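Local coordinates for mandelate racemase/muconate lactonizing protein (Paenibacillus sp., PDB 3V5C) that probably dehydrates galacturonate, as a magnesium-dependent sugar-acid dehydratase of the enolase superfamily, at residues A[154-159]-A[195-200]; A[167-172]-A[188-193]; A[17-22]-A[62-67]; A[45-50]-A[56-61]; A[335-340]-A[355-360]. The protein carries 1 engineered substitution. One frame throughout, in Å; residues are numbered along the deposited sequence. Where two conformers were deposited one is given.

Contact 1 (A[154-159]-A[195-200])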
# COMPACT_ATOMS: atom_id res chain seq x y z
N GLU A 154 7.31 16.68 15.39
CA GLU A 154 6.10 17.45 15.12
C GLU A 154 5.29 16.83 13.98
O GLU A 154 4.07 16.82 14.01
CB GLU A 154 6.45 18.91 14.81
CG GLU A 154 5.22 19.79 14.64
CD GLU A 154 5.59 21.25 14.42
OE1 GLU A 154 6.73 21.63 14.74
OE2 GLU A 154 4.73 22.00 13.91
N GLU A 155 5.99 16.28 12.99
CA GLU A 155 5.29 15.63 11.88
C GLU A 155 4.58 14.37 12.38
O GLU A 155 3.42 14.12 12.02
CB GLU A 155 6.26 15.32 10.73
CG GLU A 155 6.73 16.57 10.00
CD GLU A 155 7.45 16.28 8.72
OE1 GLU A 155 7.81 15.09 8.49
OE2 GLU A 155 7.66 17.23 7.92
N ALA A 156 5.24 13.61 13.24
CA ALA A 156 4.61 12.43 13.82
C ALA A 156 3.39 12.86 14.63
O ALA A 156 2.34 12.24 14.54
CB ALA A 156 5.59 11.66 14.68
N MET A 157 3.52 13.94 15.39
CA MET A 157 2.40 14.42 16.18
C MET A 157 1.23 14.90 15.31
O MET A 157 0.08 14.77 15.73
CB MET A 157 2.86 15.47 17.19
CG MET A 157 3.69 14.87 18.31
SD MET A 157 2.91 13.37 19.00
CE MET A 157 1.77 14.06 20.21
N GLN A 158 1.52 15.46 14.12
CA GLN A 158 0.46 15.81 13.17
C GLN A 158 -0.36 14.57 12.82
O GLN A 158 -1.59 14.61 12.83
CB GLN A 158 1.03 16.42 11.89
CG GLN A 158 1.69 17.78 12.06
CD GLN A 158 2.52 18.21 10.84
OE1 GLN A 158 2.29 17.73 9.73
NE2 GLN A 158 3.49 19.11 11.06
N GLY A 159 0.33 13.46 12.54
CA GLY A 159 -0.37 12.23 12.24
C GLY A 159 -1.12 11.68 13.46
O GLY A 159 -2.26 11.23 13.35
N SER A 195 10.06 7.64 18.39
CA SER A 195 9.74 6.64 19.41
C SER A 195 9.18 7.28 20.68
O SER A 195 8.20 6.80 21.26
CB SER A 195 10.98 5.82 19.74
OG SER A 195 10.74 4.94 20.83
N GLU A 196 9.81 8.37 21.10
CA GLU A 196 9.37 9.08 22.30
C GLU A 196 7.96 9.68 22.15
O GLU A 196 7.17 9.65 23.09
CB GLU A 196 10.41 10.14 22.69
CG GLU A 196 11.73 9.51 23.13
CD GLU A 196 12.94 10.43 22.98
OE1 GLU A 196 12.76 11.62 22.63
OE2 GLU A 196 14.08 9.96 23.23
N VAL A 197 7.67 10.20 20.96
CA VAL A 197 6.35 10.69 20.58
C VAL A 197 5.29 9.60 20.58
O VAL A 197 4.19 9.78 21.11
CB VAL A 197 6.38 11.20 19.12
CG1 VAL A 197 4.97 11.24 18.54
CG2 VAL A 197 7.07 12.53 19.01
N ALA A 198 5.61 8.47 19.94
CA ALA A 198 4.65 7.42 19.69
C ALA A 198 4.26 6.68 20.97
O ALA A 198 3.13 6.20 21.10
CB ALA A 198 5.20 6.43 18.64
N GLY A 199 5.18 6.59 21.91
CA GLY A 199 4.87 5.95 23.18
C GLY A 199 4.95 4.44 23.12
O GLY A 199 5.25 3.86 22.07
N PRO A 200 4.67 3.79 24.26
CA PRO A 200 4.91 2.36 24.45
C PRO A 200 4.05 1.43 23.58
O PRO A 200 4.45 0.28 23.38
CB PRO A 200 4.59 2.15 25.94
CG PRO A 200 3.70 3.26 26.31
CD PRO A 200 4.15 4.43 25.48

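Contact 2 (A[167-172]-A[188-193])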
# COMPACT_ATOMS: atom_id res chain seq x y z
N PHE A 167 4.14 4.34 13.03
CA PHE A 167 4.86 5.25 12.16
C PHE A 167 6.01 4.58 11.43
O PHE A 167 6.79 3.86 12.03
CB PHE A 167 5.40 6.44 12.97
CG PHE A 167 4.32 7.22 13.67
CD1 PHE A 167 3.91 6.87 14.96
CD2 PHE A 167 3.69 8.28 13.03
CE1 PHE A 167 2.88 7.59 15.61
CE2 PHE A 167 2.67 9.00 13.67
CZ PHE A 167 2.27 8.65 14.96
N LYS A 168 6.12 4.87 10.13
CA LYS A 168 7.26 4.40 9.36
C LYS A 168 8.14 5.58 9.04
O LYS A 168 7.72 6.55 8.42
CB LYS A 168 6.86 3.68 8.07
CG LYS A 168 8.07 3.03 7.39
CD LYS A 168 7.66 1.99 6.34
CE LYS A 168 7.25 2.66 5.03
NZ LYS A 168 6.87 1.59 4.01
N ILE A 169 9.39 5.48 9.48
CA ILE A 169 10.33 6.57 9.40
C ILE A 169 11.34 6.30 8.30
O ILE A 169 11.97 5.25 8.27
CB ILE A 169 11.07 6.71 10.74
CG1 ILE A 169 10.06 6.91 11.87
CG2 ILE A 169 12.07 7.86 10.65
CD1 ILE A 169 10.60 6.53 13.24
N LYS A 170 11.47 7.23 7.35
CA LYS A 170 12.51 7.10 6.35
C LYS A 170 13.87 7.28 6.99
O LYS A 170 14.07 8.22 7.77
CB LYS A 170 12.30 8.10 5.21
CG LYS A 170 11.05 7.84 4.37
CD LYS A 170 11.26 6.63 3.48
CE LYS A 170 10.08 6.38 2.57
NZ LYS A 170 9.11 5.49 3.23
N VAL A 171 14.80 6.38 6.68
CA VAL A 171 16.19 6.54 7.10
C VAL A 171 17.09 6.34 5.87
O VAL A 171 16.60 6.16 4.75
CB VAL A 171 16.55 5.58 8.26
CG1 VAL A 171 15.66 5.85 9.47
CG2 VAL A 171 16.44 4.11 7.81
N GLY A 172 18.40 6.41 6.06
CA GLY A 172 19.32 6.40 4.93
C GLY A 172 19.83 7.76 4.48
O GLY A 172 20.30 7.93 3.35
N ILE A 188 19.43 7.96 13.38
CA ILE A 188 19.25 7.32 14.69
C ILE A 188 18.53 8.27 15.65
O ILE A 188 17.58 7.87 16.32
CB ILE A 188 20.60 6.91 15.29
CG1 ILE A 188 21.17 5.74 14.48
CG2 ILE A 188 20.42 6.49 16.76
CD1 ILE A 188 22.67 5.52 14.63
N ALA A 189 18.99 9.52 15.70
CA ALA A 189 18.41 10.53 16.57
C ALA A 189 16.94 10.75 16.23
O ALA A 189 16.11 10.91 17.12
CB ALA A 189 19.16 11.84 16.42
N ILE A 190 16.63 10.79 14.94
CA ILE A 190 15.24 10.97 14.51
C ILE A 190 14.37 9.79 14.93
O ILE A 190 13.25 9.96 15.43
CB ILE A 190 15.16 11.21 12.99
CG1 ILE A 190 15.71 12.60 12.66
CG2 ILE A 190 13.72 11.05 12.49
CD1 ILE A 190 15.89 12.90 11.19
N VAL A 191 14.85 8.57 14.70
CA VAL A 191 14.09 7.42 15.11
C VAL A 191 13.82 7.42 16.61
O VAL A 191 12.71 7.19 17.04
CB VAL A 191 14.75 6.13 14.67
CG1 VAL A 191 13.95 4.94 15.21
CG2 VAL A 191 14.82 6.09 13.13
N ARG A 192 14.85 7.70 17.40
CA ARG A 192 14.66 7.82 18.85
C ARG A 192 13.59 8.85 19.17
O ARG A 192 12.70 8.60 19.99
CB ARG A 192 15.96 8.26 19.52
CG ARG A 192 17.09 7.27 19.50
CD ARG A 192 18.20 7.73 20.44
NE ARG A 192 19.22 6.70 20.60
CZ ARG A 192 19.04 5.57 21.28
NH1 ARG A 192 17.87 5.35 21.87
NH2 ARG A 192 20.01 4.68 21.38
N GLY A 193 13.69 10.01 18.54
CA GLY A 193 12.77 11.11 18.80
C GLY A 193 11.32 10.72 18.53
O GLY A 193 10.43 11.02 19.31

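Contact 3 (A[17-22]-A[62-67])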
# COMPACT_ATOMS: atom_id res chain seq x y z
N ILE A 17 -15.77 1.29 -21.42
CA ILE A 17 -14.61 1.50 -20.56
C ILE A 17 -14.14 2.93 -20.79
O ILE A 17 -13.93 3.34 -21.93
CB ILE A 17 -13.47 0.51 -20.89
CG1 ILE A 17 -13.90 -0.93 -20.59
CG2 ILE A 17 -12.20 0.87 -20.07
CD1 ILE A 17 -12.93 -1.98 -21.17
N GLU A 18 -14.01 3.69 -19.71
CA GLU A 18 -13.57 5.08 -19.78
C GLU A 18 -12.41 5.27 -18.84
O GLU A 18 -12.31 4.59 -17.82
CB GLU A 18 -14.71 6.01 -19.40
CG GLU A 18 -15.93 5.85 -20.27
CD GLU A 18 -17.15 6.51 -19.67
OE1 GLU A 18 -17.85 5.85 -18.86
OE2 GLU A 18 -17.40 7.68 -19.99
N PHE A 19 -11.53 6.20 -19.18
CA PHE A 19 -10.28 6.40 -18.44
C PHE A 19 -10.03 7.87 -18.20
O PHE A 19 -10.22 8.70 -19.09
CB PHE A 19 -9.12 5.82 -19.24
CG PHE A 19 -7.78 5.99 -18.58
CD1 PHE A 19 -7.00 7.11 -18.86
CD2 PHE A 19 -7.32 5.06 -17.67
CE1 PHE A 19 -5.76 7.27 -18.23
CE2 PHE A 19 -6.09 5.22 -17.05
CZ PHE A 19 -5.32 6.32 -17.33
N ALA A 20 -9.54 8.19 -17.01
CA ALA A 20 -9.18 9.56 -16.68
C ALA A 20 -8.15 9.59 -15.58
O ALA A 20 -8.05 8.66 -14.79
CB ALA A 20 -10.41 10.34 -16.25
N LYS A 21 -7.39 10.68 -15.52
CA LYS A 21 -6.41 10.88 -14.46
C LYS A 21 -6.96 11.92 -13.50
O LYS A 21 -7.28 13.03 -13.92
CB LYS A 21 -5.06 11.32 -15.05
CG LYS A 21 -4.01 11.74 -14.02
CD LYS A 21 -2.76 12.31 -14.70
CE LYS A 21 -2.14 11.32 -15.68
NZ LYS A 21 -1.51 10.16 -14.97
N LEU A 22 -7.12 11.53 -12.23
CA LEU A 22 -7.58 12.42 -11.17
C LEU A 22 -6.37 13.00 -10.43
O LEU A 22 -5.32 12.37 -10.37
CB LEU A 22 -8.45 11.65 -10.16
CG LEU A 22 -9.95 11.53 -10.47
CD1 LEU A 22 -10.21 11.09 -11.88
CD2 LEU A 22 -10.61 10.59 -9.45
N ILE A 62 -4.10 0.70 -14.54
CA ILE A 62 -2.81 1.00 -15.15
C ILE A 62 -2.57 0.11 -16.35
O ILE A 62 -3.20 -0.95 -16.49
CB ILE A 62 -1.64 0.90 -14.14
CG1 ILE A 62 -1.45 -0.54 -13.67
CG2 ILE A 62 -1.88 1.86 -12.95
CD1 ILE A 62 -0.11 -0.79 -12.94
N HIS A 63 -1.67 0.55 -17.23
CA HIS A 63 -1.28 -0.23 -18.40
C HIS A 63 -2.45 -0.50 -19.35
O HIS A 63 -2.50 -1.55 -19.97
CB HIS A 63 -0.67 -1.56 -17.97
CG HIS A 63 0.63 -1.43 -17.24
ND1 HIS A 63 1.09 -0.24 -16.74
CD2 HIS A 63 1.57 -2.36 -16.94
CE1 HIS A 63 2.26 -0.43 -16.16
NE2 HIS A 63 2.57 -1.70 -16.26
N MET A 64 -3.40 0.43 -19.42
CA MET A 64 -4.52 0.26 -20.34
C MET A 64 -4.53 1.36 -21.38
O MET A 64 -4.52 2.54 -21.03
CB MET A 64 -5.86 0.28 -19.60
CG MET A 64 -7.06 0.05 -20.50
SD MET A 64 -8.56 -0.37 -19.61
CE MET A 64 -8.88 1.14 -18.69
N THR A 65 -4.56 0.98 -22.66
CA THR A 65 -4.73 1.95 -23.74
C THR A 65 -6.14 1.84 -24.30
O THR A 65 -6.83 0.86 -24.06
CB THR A 65 -3.75 1.67 -24.89
OG1 THR A 65 -4.00 0.36 -25.42
CG2 THR A 65 -2.31 1.73 -24.37
N PRO A 66 -6.59 2.86 -25.05
CA PRO A 66 -7.91 2.73 -25.68
C PRO A 66 -7.97 1.50 -26.58
O PRO A 66 -9.01 0.85 -26.66
CB PRO A 66 -8.01 3.99 -26.54
CG PRO A 66 -7.14 4.98 -25.85
CD PRO A 66 -6.01 4.21 -25.24
N GLU A 67 -6.86 1.17 -27.24
CA GLU A 67 -6.84 0.06 -28.19
C GLU A 67 -6.97 -1.29 -27.48
O GLU A 67 -7.62 -2.21 -27.99
CB GLU A 67 -5.58 0.13 -29.06
CG GLU A 67 -5.56 1.30 -30.05
CD GLU A 67 -5.22 2.65 -29.42
OE1 GLU A 67 -4.75 2.69 -28.26
OE2 GLU A 67 -5.39 3.69 -30.09

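Contact 4 (A[45-50]-A[56-61])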
# COMPACT_ATOMS: atom_id res chain seq x y z
N VAL A 45 -4.15 9.92 -9.45
CA VAL A 45 -4.66 8.55 -9.51
C VAL A 45 -5.27 8.31 -10.89
O VAL A 45 -6.23 8.99 -11.30
CB VAL A 45 -5.74 8.28 -8.46
CG1 VAL A 45 -6.28 6.84 -8.60
CG2 VAL A 45 -5.20 8.51 -7.04
N ASP A 46 -4.72 7.35 -11.63
CA ASP A 46 -5.34 6.95 -12.89
C ASP A 46 -6.54 6.03 -12.59
O ASP A 46 -6.44 5.04 -11.85
CB ASP A 46 -4.34 6.22 -13.78
CG ASP A 46 -3.29 7.15 -14.38
OD1 ASP A 46 -3.37 8.39 -14.18
OD2 ASP A 46 -2.38 6.62 -15.07
N ILE A 47 -7.69 6.38 -13.15
CA ILE A 47 -8.94 5.70 -12.83
C ILE A 47 -9.62 5.24 -14.11
O ILE A 47 -9.55 5.92 -15.13
CB ILE A 47 -9.88 6.66 -12.07
CG1 ILE A 47 -9.34 6.92 -10.66
CG2 ILE A 47 -11.32 6.14 -12.04
CD1 ILE A 47 -9.42 5.73 -9.75
N ALA A 48 -10.25 4.07 -14.06
CA ALA A 48 -11.17 3.68 -15.12
C ALA A 48 -12.57 3.52 -14.55
O ALA A 48 -12.76 3.13 -13.40
CB ALA A 48 -10.72 2.38 -15.78
N ARG A 49 -13.55 3.81 -15.39
CA ARG A 49 -14.94 3.58 -15.09
C ARG A 49 -15.42 2.52 -16.09
O ARG A 49 -15.32 2.72 -17.31
CB ARG A 49 -15.71 4.89 -15.28
CG ARG A 49 -17.22 4.81 -15.10
CD ARG A 49 -17.82 6.22 -14.94
NE ARG A 49 -17.86 6.98 -16.19
CZ ARG A 49 -18.05 8.31 -16.25
NH1 ARG A 49 -18.11 8.91 -17.43
NH2 ARG A 49 -18.16 9.03 -15.14
N ILE A 50 -15.90 1.39 -15.60
CA ILE A 50 -16.40 0.34 -16.49
C ILE A 50 -17.91 0.27 -16.38
O ILE A 50 -18.48 0.45 -15.30
CB ILE A 50 -15.74 -1.04 -16.17
CG1 ILE A 50 -16.01 -2.07 -17.27
CG2 ILE A 50 -16.19 -1.57 -14.78
CD1 ILE A 50 -15.14 -3.33 -17.14
N THR A 56 -22.28 1.07 -13.45
CA THR A 56 -20.86 1.44 -13.44
C THR A 56 -20.07 0.96 -12.21
O THR A 56 -20.60 0.82 -11.11
CB THR A 56 -20.66 2.98 -13.51
OG1 THR A 56 -21.31 3.60 -12.40
CG2 THR A 56 -21.19 3.54 -14.83
N GLY A 57 -18.78 0.71 -12.43
CA GLY A 57 -17.86 0.50 -11.33
C GLY A 57 -16.62 1.33 -11.62
O GLY A 57 -16.28 1.55 -12.79
N TYR A 58 -15.96 1.80 -10.57
CA TYR A 58 -14.80 2.67 -10.67
C TYR A 58 -13.59 2.03 -9.99
O TYR A 58 -13.72 1.36 -8.96
CB TYR A 58 -15.08 3.96 -9.90
CG TYR A 58 -15.93 5.01 -10.60
CD1 TYR A 58 -15.32 6.05 -11.31
CD2 TYR A 58 -17.32 5.02 -10.48
CE1 TYR A 58 -16.06 7.03 -11.92
CE2 TYR A 58 -18.08 6.03 -11.11
CZ TYR A 58 -17.45 7.01 -11.82
OH TYR A 58 -18.16 8.02 -12.44
N GLY A 59 -12.39 2.28 -10.52
CA GLY A 59 -11.20 1.90 -9.78
C GLY A 59 -9.89 2.27 -10.44
O GLY A 59 -9.86 2.74 -11.57
N SER A 60 -8.79 2.07 -9.71
CA SER A 60 -7.45 2.20 -10.27
C SER A 60 -7.34 1.42 -11.58
O SER A 60 -7.91 0.34 -11.71
CB SER A 60 -6.43 1.67 -9.26
OG SER A 60 -5.15 1.49 -9.86
N SER A 61 -6.63 1.97 -12.54
CA SER A 61 -6.35 1.25 -13.78
C SER A 61 -4.98 1.67 -14.28
O SER A 61 -4.72 2.87 -14.40
CB SER A 61 -7.41 1.57 -14.84
OG SER A 61 -7.06 0.98 -16.09
O HOH W 1 -4.27 3.98 -10.57
O HOH W 2 -2.68 4.30 -16.10

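Contact 5 (A[335-340]-A[355-360])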
# COMPACT_ATOMS: atom_id res chain seq x y z
N VAL A 335 -2.28 -1.37 6.69
CA VAL A 335 -2.48 -0.49 5.55
C VAL A 335 -1.42 0.64 5.62
O VAL A 335 -1.29 1.31 6.64
CB VAL A 335 -3.90 0.10 5.60
CG1 VAL A 335 -4.07 1.20 4.55
CG2 VAL A 335 -4.92 -1.00 5.38
N GLU A 336 -0.67 0.83 4.54
CA GLU A 336 0.31 1.93 4.47
C GLU A 336 -0.44 3.22 4.12
O GLU A 336 -0.93 3.38 3.00
CB GLU A 336 1.38 1.60 3.41
CG GLU A 336 2.43 2.68 3.28
CD GLU A 336 3.67 2.26 2.53
OE1 GLU A 336 3.67 1.20 1.87
OE2 GLU A 336 4.67 3.02 2.58
N TYR A 337 -0.52 4.15 5.09
CA TYR A 337 -1.41 5.31 4.97
C TYR A 337 -0.69 6.64 4.72
O TYR A 337 0.22 7.01 5.48
CB TYR A 337 -2.29 5.45 6.22
CG TYR A 337 -3.38 6.47 6.05
CD1 TYR A 337 -3.18 7.80 6.44
CD2 TYR A 337 -4.59 6.13 5.47
CE1 TYR A 337 -4.17 8.74 6.27
CE2 TYR A 337 -5.60 7.07 5.31
CZ TYR A 337 -5.38 8.38 5.70
OH TYR A 337 -6.37 9.33 5.54
N ASP A 338 -1.11 7.32 3.65
CA ASP A 338 -0.69 8.68 3.30
C ASP A 338 -1.99 9.50 3.26
O ASP A 338 -2.96 9.09 2.64
CB ASP A 338 -0.02 8.65 1.92
CG ASP A 338 0.90 9.83 1.66
OD1 ASP A 338 1.25 10.58 2.61
OD2 ASP A 338 1.29 9.99 0.48
N ASP A 339 -2.00 10.66 3.92
CA ASP A 339 -3.21 11.48 3.99
C ASP A 339 -3.34 12.32 2.71
O ASP A 339 -2.64 13.31 2.53
CB ASP A 339 -3.15 12.40 5.21
CG ASP A 339 -4.43 13.16 5.44
OD1 ASP A 339 -5.33 13.17 4.57
OD2 ASP A 339 -4.56 13.78 6.52
N ILE A 340 -4.24 11.90 1.83
CA ILE A 340 -4.36 12.51 0.51
C ILE A 340 -5.79 12.87 0.20
O ILE A 340 -6.71 12.15 0.55
CB ILE A 340 -3.86 11.53 -0.58
CG1 ILE A 340 -2.37 11.25 -0.36
CG2 ILE A 340 -4.06 12.13 -1.97
CD1 ILE A 340 -1.85 10.04 -1.14
N GLY A 355 -4.96 4.22 15.39
CA GLY A 355 -4.00 3.43 14.65
C GLY A 355 -4.65 2.38 13.76
O GLY A 355 -4.00 1.40 13.40
N GLU A 356 -5.92 2.59 13.44
CA GLU A 356 -6.67 1.68 12.57
C GLU A 356 -7.51 2.46 11.57
O GLU A 356 -8.05 3.55 11.88
CB GLU A 356 -7.59 0.78 13.39
CG GLU A 356 -6.89 -0.03 14.49
CD GLU A 356 -7.85 -0.85 15.34
OE1 GLU A 356 -8.82 -0.27 15.88
OE2 GLU A 356 -7.65 -2.07 15.47
N ILE A 357 -7.64 1.89 10.37
CA ILE A 357 -8.55 2.42 9.37
C ILE A 357 -9.86 1.65 9.42
O ILE A 357 -9.87 0.41 9.41
CB ILE A 357 -7.91 2.43 7.95
CG1 ILE A 357 -8.83 3.05 6.92
CG2 ILE A 357 -7.48 1.02 7.49
CD1 ILE A 357 -8.09 3.57 5.67
N HIS A 358 -10.96 2.39 9.55
CA HIS A 358 -12.28 1.79 9.57
C HIS A 358 -12.84 1.78 8.16
O HIS A 358 -13.11 2.82 7.58
CB HIS A 358 -13.20 2.56 10.52
CG HIS A 358 -12.80 2.41 11.96
ND1 HIS A 358 -13.62 1.81 12.89
CD2 HIS A 358 -11.66 2.74 12.61
CE1 HIS A 358 -13.01 1.80 14.06
NE2 HIS A 358 -11.81 2.35 13.92
N VAL A 359 -12.96 0.59 7.59
CA VAL A 359 -13.44 0.42 6.22
C VAL A 359 -14.97 0.36 6.25
O VAL A 359 -15.53 -0.44 7.00
CB VAL A 359 -12.88 -0.87 5.60
CG1 VAL A 359 -13.33 -1.01 4.15
CG2 VAL A 359 -11.35 -0.88 5.65
N PRO A 360 -15.65 1.20 5.46
CA PRO A 360 -17.13 1.21 5.49
C PRO A 360 -17.71 -0.07 4.87
O PRO A 360 -17.06 -0.71 4.04
CB PRO A 360 -17.48 2.42 4.60
CG PRO A 360 -16.31 2.52 3.65
CD PRO A 360 -15.12 2.22 4.54

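Contact 1 (A[154-159]-A[195-200])
Ala156 and Met157 meet Val197 in a small apolar contact between two helices, 145-161 and 180-198, on the outside of the barrel domain. It is partly buried: Ala156 lies inside, whereas Met157 is on the surface, and the two segments cover only 131 Å² between them. Val197 does all the work from its side. Its CB points at the other helix, and with CG1 opposite the backbone N (chi1 160°) that methyl is the branch pushed across the gap, ending 3.9 Å from Ala156 CB. The second branch, CG2, comes no nearer than 4.2 Å to Met157 CG. Met157 CG lies 3.9 Å from Val197 CG1, the two side chains running past each other in opposite directions; chi2 turns the sulfur to the same side, but it is modelled too close for its place to be trusted.

In the (beta/alpha)-barrel of the enolase superfamily these are successive helices of the outer layer, one preceding strand 167-170 and the other following it. Ala156 and Ala198 both touch Phe167 on that strand, beneath the helix pair, and Gln153 extends the interface by touching Val197 and Glu196. Helix 180-198 stops at this point: Gly199 N still bonds to Ser195 O at 3.1 Å, but positive phi at Gly199 turns the chain out toward Pro200.

Contact 2 (A[167-172]-A[188-193])
Ile169 of strand 167-170 and Val171 just past its end meet Ile190 and Val191 of helix 180-198, with aliphatic carbons only and no hydrogen bond between the segments. Ile169 presents two separate branches. Its CG2 methyl sits 4.0 Å from Ile190 CG2 and 4.1 Å from Val191 CG2, in the notch between those two side chains. Its other arm, with CG1 opposite the carbonyl carbon (chi1 -57°), carries CD1 to 4.1 Å from Val191 CA, close against the helix backbone. Two residues on, Val171 CG1 meets Val191 CG2 at 3.8 Å, the two valines lying roughly crosswise, so CG2 of Val191 is touched by both Ile169 and Val171. Cutting Ile169 back to an alanine would remove both arms and is likely to leave a gap beside Ile190 and Val191, with the helix less firmly seated on the strand.

Round this first shell, alternation along the strand turns Lys168 and Lys170 to the other side, into the barrel, where Lys168 forms a salt bridge with Glu233 and Lys170 with Asp207. The loop after the strand is tied back to the helix by Gly172 N, which bonds to Asp187 OD2. Farther out, Ile169 also packs on Leu135 and Ile204, Val191 on Ile206 and Ile190 on Met152. The contact is therefore the first strand-to-helix interface of a beta-alpha-beta unit, strand 167-170, helix 180-198 and strand 204-207, with strand 126-135 and helix 145-161 bordering it.

Contact 3 (A[17-22]-A[62-67])
Met64 meets Ile17 and Phe19 with the end of its side chain, and these three residues make up the contact. Met64 contributes most, 78 Å² of its surface being covered, against 42 Å² for Phe19 and 33 Å² for Ile17. Its chain runs straight out from the loop, CG opposite the backbone N (chi1 -178°), and turns only at the last torsion, chi3 65°, which swings the methyl over to the strand. There CE lies 3.6 Å from Ile17 CG2, and SD follows at 3.9 Å from the same methyl, the two side chains crossing at a slant. CE also comes within 4.3 Å of Phe19 CD2, approaching the ring obliquely. Ile17 and Phe19 are two apart on strand 14-30 and so point to the same face of the sheet; the methionine methyl touches both.

This sheet belongs to the N-terminal capping domain found across the enolase superfamily, and Met64 comes from the loop that follows its hairpin of strands 42-52 and 55-60. His63 takes up positive phi as that loop turns, and the next residue points back at the sheet. Just beyond, Thr65 is the N-cap of helix 66-70, its OG1 bonded to Trp68 N. Other parts close in round the methionine: Ala48 of the neighbouring strand, Gln94 and Leu95 of helix 92-107, and Trp383, whose ring meets that of Phe19 with the planes only about 10° apart. Glu18, between the two strand residues, faces the other way, toward helix 371-380 and a salt bridge with Arg49.

Contact 4 (A[45-50]-A[56-61])
Residues 45-50 and 56-60 run antiparallel as the two arms of a beta hairpin, their axes 4.7 Å apart and their directions 164° from each other. Ala48 with Gly59 and Ile50 with Gly57 are the hydrogen-bonded pairs; Ile47 with Ser60 and Arg49 with Tyr58 are non-hydrogen-bonded. At the open end Ser61 N bonds to Asp46 O at 3.2 Å, tilted well above the carbonyl plane, and a water links this same oxygen to Ser60 OG.

Arg49 and Tyr58 carry the side-chain contact, lying alongside each other and pointing the same way. Arg49 CG sits over one face of the tyrosine ring, 4.1 Å from its centroid, in a CH-pi contact, and CD comes over the phenol end, 3.2 Å from Tyr58 CZ. The arginine chain is extended until its third torsion, where a turn (chi3 74°) brings the guanidinium round to the phenol oxygen: NH2 donates to Tyr58 OH at 2.9 Å, in the guanidinium plane and nearly straight at 170°. The same hydroxyl is hydrogen-bonded to Asp371 OD1, and the ring stacks on Phe369. Ile47 CG2 meets the ring at its edge, 4.1 Å from CD1. On the other face of the hairpin Ala48 CB touches Ser61 CB at 3.5 Å, and Pro98 covers Ala48 and Ile50.

A phenylalanine in place of Tyr58 would remove the hydroxyl, and Arg49 NH2 and Asp371 OD1 would probably each lose a hydrogen-bonding partner. Glu18 meets the buried charge in a salt bridge to Arg49 NE, and Thr375 OG1 takes a hydrogen bond from NH1, while the phenol, placed between guanidinium and carboxylate, is probably polarised by both.

Contact 5 (A[335-340]-A[355-360])
Ile357 meets Val335 with one branch and Tyr337 with the other, the two partners lying two apart on strand 335-337. Its first torsion explains the division: CG1 stands opposite the backbone N (chi1 -177°), which sets CG2 between the backbone N and the carbonyl carbon. CG2 comes to 3.9 Å from Val335 CG2, the two side chains crossing at about a right angle. The longer arm, extended at chi2 (158°), carries CD1 toward the tyrosine, 4.3 Å from Tyr337 CE2 and oblique to the ring. Val335 holds CG1 opposite its backbone N, turning CG2 to the isoleucine, and Tyr337 its CG likewise (chi1 -170°), bringing the ring out toward Ile357.

The backbones stay apart, 7.7 Å between the CA atoms of Val335 and Ile357, and no hydrogen bond joins them. Ile352 packs on both Tyr337 and Ile357, and Ile319 of helix 317-325 touches Val335 and Tyr337. Each strand pairs instead with strand 126-135, 335-337 in parallel and 356-359 antiparallel. The pairing of 335-337 with 126-135 closes the ring of parallel strands in the modified (beta/alpha)-barrel of the enolase superfamily, and the hairpin of strands 351-353 and 356-359 packs against the outside of that closure.

How the contacts relate
Two groups emerge. Contacts 3 and 4 share the N-terminal sheet, their centres 8 Å apart; Lys21 NZ bridges to Asp46 OD1 at 2.7 Å, and strands 14-30 and 42-52 lie side by side. Contacts 1 and 2, 11 Å apart between centres, share helix 180-198 and meet where Ala156 O lies 3.4 Å from Phe167 CE2. Contact 5 belongs to the same barrel and reaches contact 2 across its interior through the salt bridge of Lys168 NZ and Glu336 OE2, 3.0 Å apart. Between the groups, contacts 4 and 5 come to about 6 Å at their nearest atoms. Val171 of contact 2 has its side chain about 13 Å from a bound magnesium ion; Glu238 and Asp261 bind magnesium in this structure.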